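Local atomic coordinates of ectonucleoside triphosphate diphosphohydrolase 4 (Homo sapiens, PDB entry 6WG5), a protein that belongs to the GDA1/CD39 nucleoside phosphatase family, a branch of the actin-like ATPase clan. Residues E291-I294 with F295-I299. Residues are numbered along the deposited sequence; the frame is centred on the assembly and turned at random.
Sequences EDRI and FANTI
Backbone N of F295, A296 and N297 donates in turn to the carbonyl oxygens of E291, D292 and R293, the i to i+4 ladder of an alpha-helix. F295 N to E291 O measures 2.9 Å, with an N-H...O angle of 163°. N297 N to R293 O measures 2.8 Å and is more bent. Beyond the ladder, T298 turns its hydroxyl back along the chain. OG1 stands beside its own backbone N (chi1 -61°). From there it donates to F295 O at 2.9 Å, and T298 N reaches that oxygen from the same face of the carbonyl plane, so two donors grip one acceptor. I294 O accepts a hydrogen bond from R303 NH2.

Among the side chains, R293 and N297 run alongside each other, one turn apart. The contact is made by the aliphatic stem, R293 CG lying 3.6 Å from N297 ND2. The guanidinium and amide planes are 58° apart. The R293 guanidinium makes a cation-pi contact with F355. F295 CB lies 3.5 Å from E291 O, a closeness that comes with the backbone bond, and its CG, anti to the backbone N, carries the ring away from the preceding turn.

Residues 291-299 thus run along the C-terminal part of helix 283-296 and on past it. I294 and F295 rest against strands 327-332 and 335-341, and N297 and T298 touch R303 of helix 301-305.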
# COMPACT_ATOMS: atom_id res chain seq x y z
N GLU A 291 -7.61 -16.91 17.81
CA GLU A 291 -7.90 -17.02 19.23
C GLU A 291 -9.40 -17.08 19.49
O GLU A 291 -9.84 -17.77 20.42
CB GLU A 291 -7.27 -15.85 19.99
CG GLU A 291 -5.75 -15.87 20.01
CD GLU A 291 -5.15 -14.69 20.75
OE1 GLU A 291 -5.91 -13.86 21.28
OE2 GLU A 291 -3.90 -14.60 20.81
N ASP A 292 -10.20 -16.37 18.69
CA ASP A 292 -11.64 -16.40 18.86
C ASP A 292 -12.18 -17.82 18.71
O ASP A 292 -13.10 -18.22 19.44
CB ASP A 292 -12.32 -15.47 17.86
CG ASP A 292 -12.19 -14.00 18.24
OD1 ASP A 292 -11.91 -13.71 19.43
OD2 ASP A 292 -12.38 -13.14 17.36
N ARG A 293 -11.64 -18.59 17.77
CA ARG A 293 -12.15 -19.94 17.55
C ARG A 293 -11.66 -20.90 18.62
O ARG A 293 -12.39 -21.81 19.02
CB ARG A 293 -11.76 -20.44 16.16
CG ARG A 293 -12.74 -21.49 15.62
CD ARG A 293 -12.23 -22.18 14.36
NE ARG A 293 -12.55 -21.44 13.14
CZ ARG A 293 -12.27 -21.87 11.91
NH1 ARG A 293 -11.68 -23.05 11.74
NH2 ARG A 293 -12.59 -21.13 10.86
N ILE A 294 -10.42 -20.72 19.10
CA ILE A 294 -9.95 -21.48 20.25
C ILE A 294 -10.88 -21.26 21.43
O ILE A 294 -11.29 -22.20 22.12
CB ILE A 294 -8.50 -21.11 20.60
CG1 ILE A 294 -7.55 -21.58 19.50
CG2 ILE A 294 -8.10 -21.70 21.95
CD1 ILE A 294 -6.12 -21.12 19.69
N PHE A 295 -11.23 -19.99 21.69
CA PHE A 295 -12.10 -19.67 22.81
C PHE A 295 -13.48 -20.30 22.61
O PHE A 295 -14.03 -20.92 23.53
CB PHE A 295 -12.22 -18.16 22.96
CG PHE A 295 -13.04 -17.74 24.14
CD1 PHE A 295 -14.40 -17.54 24.02
CD2 PHE A 295 -12.45 -17.57 25.38
CE1 PHE A 295 -15.16 -17.17 25.11
CE2 PHE A 295 -13.20 -17.20 26.48
CZ PHE A 295 -14.56 -17.00 26.34
N ALA A 296 -14.05 -20.14 21.42
CA ALA A 296 -15.39 -20.66 21.17
C ALA A 296 -15.43 -22.18 21.25
O ALA A 296 -16.41 -22.76 21.72
CB ALA A 296 -15.89 -20.19 19.81
N ASN A 297 -14.36 -22.85 20.79
CA ASN A 297 -14.34 -24.30 20.73
C ASN A 297 -14.08 -24.96 22.07
O ASN A 297 -13.97 -26.19 22.13
CB ASN A 297 -13.29 -24.77 19.72
CG ASN A 297 -13.75 -24.61 18.28
OD1 ASN A 297 -14.94 -24.48 18.01
ND2 ASN A 297 -12.80 -24.62 17.35
N THR A 298 -13.98 -24.18 23.16
CA THR A 298 -13.77 -24.78 24.47
C THR A 298 -14.87 -25.78 24.81
O THR A 298 -14.60 -26.78 25.50
CB THR A 298 -13.70 -23.68 25.54
OG1 THR A 298 -12.60 -22.81 25.25
CG2 THR A 298 -13.51 -24.29 26.93
N ILE A 299 -16.09 -25.55 24.34
CA ILE A 299 -17.22 -26.41 24.69
C ILE A 299 -17.44 -27.49 23.64
O ILE A 299 -18.45 -28.19 23.66
CB ILE A 299 -18.50 -25.60 24.91
CG1 ILE A 299 -18.76 -24.63 23.75
CG2 ILE A 299 -18.42 -24.86 26.24
CD1 ILE A 299 -20.10 -23.92 23.83